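Local coordinates for DUF3822 family protein (Bacteroides thetaiotaomicron VPI-5482, PDB 3HRG) that is of unknown function but has an actin-like ATPase fold, which leaves nucleotide binding or hydrolysis a possibility rather than an established activity, at residues Ile15-Phe24 with Asn51-Leu62. Sequence-based numbering, arbitrary orientation. Where two conformers were deposited one is given.
Sequences IRLSTDGFSF and NLKNVFHESDFL
Phe-24 and Phe-61 form a T-shaped pair in which Phe-61 supplies the edge: its CZ points at the face of the Phe-24 ring, lying 3.8 Å from Phe-24 CG, and the two planes stand 83° apart. Leu-62 meets the same ring farther out, with CD2 3.6 Å from Phe-24 CE2 and CD1 beside CE2 and CZ, while Val-55, its side chain running opposite to that of Phe-24, brings CG1 near Phe-24 CZ. Replacing Phe-24 by alanine would probably open a gap between the strand and the residues that follow the helix, leave the edge of Phe-61 without the face it meets and deprive the Leu-62 methyls of one of their neighbours. Two residues earlier on the same strand, Phe-22 slides the rim of its ring against the helix backbone, CE2 lying 3.8 Å from Leu-52 N in the ring plane, with CZ at Asn-51 CB. The pattern illustrates how an actin-like domain covers its sheet: strands 12-17 and 22-28 form a beta hairpin of a five-stranded mixed sheet, and alternate strand residues point to helix 48-58, which packs on one face, the axis of 51-58 running at 37° to strand 22-24. On the neighbouring strand, Leu-17 CD2 covers a face of Phe-22 and meets Leu-52 CD1 at 4.0 Å, whereas Ile-15 CD1 touches both Phe-56 CZ and Leu-62 CD2 more loosely, each at 4.4 Å. Behind this layer, Leu-62 CD1 sits over the centre of the Phe-56 ring, and Leu-62 CG packs on a face of Phe-61. With CG set between backbone N and carbonyl carbon (chi1 76°), Phe-61 turns back toward the strand. Ser-59 OG, just past the helix, donates to Val-55 O at 2.9 Å, and the Asn-51 amide is held by Ser-47 O and Asp-43 N.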
loop_
_atom_site.group_PDB
_atom_site.type_symbol
_atom_site.label_atom_id
_atom_site.label_comp_id
_atom_site.label_asym_id
_atom_site.label_seq_id
_atom_site.Cartn_x
_atom_site.Cartn_y
_atom_site.Cartn_z
ATOM N N ILE A 15 -2.830 -9.179 -6.481
ATOM C CA ILE A 15 -3.483 -9.552 -5.247
ATOM C C ILE A 15 -3.082 -8.617 -4.143
ATOM O O ILE A 15 -1.877 -8.460 -3.898
ATOM C CB ILE A 15 -3.045 -10.973 -4.799
ATOM C CG1 ILE A 15 -3.407 -12.049 -5.851
ATOM C CG2 ILE A 15 -3.710 -11.364 -3.469
ATOM C CD1 ILE A 15 -2.894 -13.442 -5.540
ATOM N N ARG A 16 -4.066 -8.004 -3.471
ATOM C CA ARG A 16 -3.791 -7.121 -2.330
ATOM C C ARG A 16 -4.283 -7.822 -1.082
ATOM O O ARG A 16 -5.476 -8.173 -1.009
ATOM C CB ARG A 16 -4.488 -5.761 -2.431
ATOM C CG ARG A 16 -4.275 -4.890 -1.160
ATOM C CD ARG A 16 -4.814 -3.486 -1.306
ATOM N NE ARG A 16 -6.235 -3.450 -1.650
ATOM C CZ ARG A 16 -7.221 -3.260 -0.773
ATOM N NH1 ARG A 16 -6.961 -3.042 0.510
ATOM N NH2 ARG A 16 -8.472 -3.243 -1.194
ATOM N N LEU A 17 -3.383 -8.010 -0.117
ATOM C CA LEU A 17 -3.696 -8.643 1.145
ATOM C C LEU A 17 -3.688 -7.631 2.283
ATOM O O LEU A 17 -2.759 -6.834 2.435
ATOM C CB LEU A 17 -2.706 -9.767 1.483
ATOM C CG LEU A 17 -2.538 -10.870 0.435
ATOM C CD1 LEU A 17 -1.513 -11.873 0.911
ATOM C CD2 LEU A 17 -3.864 -11.539 0.092
ATOM N N SER A 18 -4.760 -7.625 3.048
ATOM C CA SER A 18 -4.847 -6.780 4.215
ATOM C C SER A 18 -5.819 -7.402 5.187
ATOM O O SER A 18 -6.600 -8.289 4.841
ATOM C CB SER A 18 -5.322 -5.373 3.850
ATOM O OG SER A 18 -6.702 -5.344 3.677
ATOM N N THR A 19 -5.786 -6.914 6.415
ATOM C CA THR A 19 -6.714 -7.385 7.428
ATOM C C THR A 19 -8.154 -6.887 7.159
ATOM O O THR A 19 -9.082 -7.436 7.707
ATOM C CB THR A 19 -6.265 -6.926 8.811
ATOM O OG1 THR A 19 -6.180 -5.506 8.795
ATOM C CG2 THR A 19 -4.892 -7.521 9.161
ATOM N N ASP A 20 -8.290 -5.824 6.356
ATOM C CA ASP A 20 -9.564 -5.244 5.943
ATOM C C ASP A 20 -10.265 -5.978 4.799
ATOM O O ASP A 20 -11.394 -5.641 4.480
ATOM C CB ASP A 20 -9.333 -3.822 5.398
ATOM C CG ASP A 20 -8.842 -2.840 6.448
ATOM O OD1 ASP A 20 -8.984 -3.127 7.657
ATOM O OD2 ASP A 20 -8.349 -1.751 6.048
ATOM N N GLY A 21 -9.604 -6.956 4.174
ATOM C CA GLY A 21 -10.131 -7.641 2.983
ATOM C C GLY A 21 -9.079 -7.902 1.915
ATOM O O GLY A 21 -8.010 -7.312 1.927
ATOM N N PHE A 22 -9.367 -8.822 1.010
ATOM C CA PHE A 22 -8.457 -9.108 -0.080
ATOM C C PHE A 22 -9.079 -8.631 -1.402
ATOM O O PHE A 22 -10.301 -8.816 -1.616
ATOM C CB PHE A 22 -8.128 -10.593 -0.221
ATOM C CG PHE A 22 -7.640 -11.286 1.047
ATOM C CD1 PHE A 22 -6.906 -10.646 2.011
ATOM C CD2 PHE A 22 -7.822 -12.665 1.159
ATOM C CE1 PHE A 22 -6.436 -11.329 3.128
ATOM C CE2 PHE A 22 -7.380 -13.364 2.255
ATOM C CZ PHE A 22 -6.683 -12.701 3.249
ATOM N N SER A 23 -8.242 -8.063 -2.283
ATOM C CA SER A 23 -8.647 -7.553 -3.590
ATOM C C SER A 23 -7.832 -8.229 -4.645
ATOM O O SER A 23 -6.644 -8.458 -4.468
ATOM C CB SER A 23 -8.383 -6.043 -3.713
ATOM O OG SER A 23 -9.031 -5.376 -2.692
ATOM N N PHE A 24 -8.460 -8.506 -5.770
ATOM C CA PHE A 24 -7.842 -9.182 -6.873
ATOM C C PHE A 24 -8.177 -8.444 -8.177
ATOM O O PHE A 24 -9.321 -8.022 -8.367
ATOM C CB PHE A 24 -8.394 -10.595 -6.988
ATOM C CG PHE A 24 -8.256 -11.416 -5.743
ATOM C CD1 PHE A 24 -9.218 -11.370 -4.756
ATOM C CD2 PHE A 24 -7.175 -12.244 -5.575
ATOM C CE1 PHE A 24 -9.084 -12.143 -3.603
ATOM C CE2 PHE A 24 -7.041 -13.016 -4.450
ATOM C CZ PHE A 24 -7.981 -12.952 -3.458
ATOM N N ASN A 51 -7.549 -17.379 6.095
ATOM C CA ASN A 51 -8.433 -16.683 5.149
ATOM C C ASN A 51 -7.970 -16.906 3.720
ATOM O O ASN A 51 -8.804 -17.118 2.835
ATOM C CB ASN A 51 -8.539 -15.197 5.461
ATOM C CG ASN A 51 -9.571 -14.889 6.546
ATOM O OD1 ASN A 51 -10.762 -14.955 6.289
ATOM N ND2 ASN A 51 -9.119 -14.464 7.721
ATOM N N LEU A 52 -6.651 -16.843 3.509
ATOM C CA LEU A 52 -6.068 -17.050 2.188
ATOM C C LEU A 52 -6.352 -18.471 1.670
ATOM O O LEU A 52 -6.758 -18.641 0.520
ATOM C CB LEU A 52 -4.559 -16.743 2.237
ATOM C CG LEU A 52 -3.724 -16.655 0.961
ATOM C CD1 LEU A 52 -4.250 -15.569 0.091
ATOM C CD2 LEU A 52 -2.269 -16.379 1.324
ATOM N N LYS A 53 -6.136 -19.481 2.516
ATOM C CA LYS A 53 -6.392 -20.845 2.102
ATOM C C LYS A 53 -7.870 -21.021 1.738
ATOM O O LYS A 53 -8.178 -21.722 0.785
ATOM C CB LYS A 53 -5.946 -21.849 3.156
ATOM C CG LYS A 53 -4.419 -21.939 3.289
ATOM C CD LYS A 53 -3.998 -22.876 4.407
ATOM C CE LYS A 53 -2.481 -23.001 4.483
ATOM N NZ LYS A 53 -2.034 -23.981 5.519
ATOM N N ASN A 54 -8.764 -20.401 2.506
ATOM C CA ASN A 54 -10.198 -20.461 2.196
ATOM C C ASN A 54 -10.529 -19.843 0.828
ATOM O O ASN A 54 -11.229 -20.456 0.049
ATOM C CB ASN A 54 -11.048 -19.743 3.265
ATOM C CG ASN A 54 -11.242 -20.551 4.514
ATOM O OD1 ASN A 54 -11.076 -21.769 4.497
ATOM N ND2 ASN A 54 -11.643 -19.888 5.615
ATOM N N VAL A 55 -10.004 -18.659 0.539
ATOM C CA VAL A 55 -10.338 -17.995 -0.742
ATOM C C VAL A 55 -9.729 -18.757 -1.940
ATOM O O VAL A 55 -10.355 -18.826 -2.992
ATOM C CB VAL A 55 -9.961 -16.491 -0.794
ATOM C CG1 VAL A 55 -8.471 -16.286 -1.025
ATOM C CG2 VAL A 55 -10.735 -15.794 -1.925
ATOM N N PHE A 56 -8.546 -19.348 -1.779
ATOM C CA PHE A 56 -7.957 -20.140 -2.862
ATOM C C PHE A 56 -8.793 -21.393 -3.081
ATOM O O PHE A 56 -8.999 -21.796 -4.219
ATOM C CB PHE A 56 -6.481 -20.475 -2.603
ATOM C CG PHE A 56 -5.551 -19.443 -3.123
ATOM C CD1 PHE A 56 -5.424 -18.206 -2.489
ATOM C CD2 PHE A 56 -4.816 -19.680 -4.284
ATOM C CE1 PHE A 56 -4.582 -17.224 -2.997
ATOM C CE2 PHE A 56 -3.966 -18.721 -4.772
ATOM C CZ PHE A 56 -3.862 -17.484 -4.143
ATOM N N HIS A 57 -9.299 -21.990 -2.001
ATOM C CA HIS A 57 -10.144 -23.164 -2.150
ATOM C C HIS A 57 -11.473 -22.845 -2.860
ATOM O O HIS A 57 -11.910 -23.605 -3.703
ATOM C CB HIS A 57 -10.431 -23.804 -0.791
ATOM C CG HIS A 57 -11.345 -24.979 -0.875
ATOM N ND1 HIS A 57 -11.014 -26.106 -1.593
ATOM C CD2 HIS A 57 -12.567 -25.210 -0.339
ATOM C CE1 HIS A 57 -11.993 -26.982 -1.497
ATOM N NE2 HIS A 57 -12.945 -26.468 -0.738
ATOM N N GLU A 58 -12.088 -21.728 -2.512
ATOM C CA GLU A 58 -13.380 -21.314 -3.046
ATOM C C GLU A 58 -13.365 -20.650 -4.415
ATOM O O GLU A 58 -14.403 -20.624 -5.063
ATOM C CB GLU A 58 -14.005 -20.269 -2.107
ATOM C CG GLU A 58 -14.380 -20.740 -0.697
ATOM C CD GLU A 58 -14.581 -19.557 0.296
ATOM O OE1 GLU A 58 -14.398 -18.357 -0.090
ATOM O OE2 GLU A 58 -14.864 -19.824 1.491
ATOM N N SER A 59 -12.225 -20.116 -4.846
ATOM C CA SER A 59 -12.149 -19.357 -6.083
ATOM C C SER A 59 -11.467 -20.031 -7.247
ATOM O O SER A 59 -10.230 -20.112 -7.257
ATOM C CB SER A 59 -11.389 -18.052 -5.856
ATOM O OG SER A 59 -11.974 -17.298 -4.824
ATOM N N ASP A 60 -12.278 -20.364 -8.246
ATOM C CA ASP A 60 -11.845 -20.976 -9.504
ATOM C C ASP A 60 -10.837 -20.120 -10.285
ATOM O O ASP A 60 -9.899 -20.662 -10.847
ATOM C CB ASP A 60 -13.060 -21.260 -10.407
ATOM C CG ASP A 60 -13.949 -22.373 -9.873
ATOM O OD1 ASP A 60 -13.418 -23.414 -9.421
ATOM O OD2 ASP A 60 -15.188 -22.237 -9.982
ATOM N N PHE A 61 -10.960 -18.800 -10.285
ATOM C CA PHE A 61 -9.996 -17.980 -11.061
ATOM C C PHE A 61 -8.539 -18.008 -10.534
ATOM O O PHE A 61 -7.597 -17.782 -11.291
ATOM C CB PHE A 61 -10.472 -16.534 -11.197
ATOM C CG PHE A 61 -10.302 -15.715 -9.972
ATOM C CD1 PHE A 61 -11.277 -15.690 -8.994
ATOM C CD2 PHE A 61 -9.191 -14.904 -9.812
ATOM C CE1 PHE A 61 -11.137 -14.910 -7.877
ATOM C CE2 PHE A 61 -9.050 -14.145 -8.694
ATOM C CZ PHE A 61 -10.013 -14.144 -7.726
ATOM N N LEU A 62 -8.330 -18.144 -9.225
ATOM C CA LEU A 62 -6.966 -18.035 -8.657
ATOM C C LEU A 62 -5.922 -19.092 -9.053
ATOM O O LEU A 62 -4.689 -18.823 -9.044
ATOM C CB LEU A 62 -7.035 -17.951 -7.125
ATOM C CG LEU A 62 -7.502 -16.606 -6.580
ATOM C CD1 LEU A 62 -7.601 -16.646 -5.075
ATOM C CD2 LEU A 62 -6.533 -15.499 -7.031
#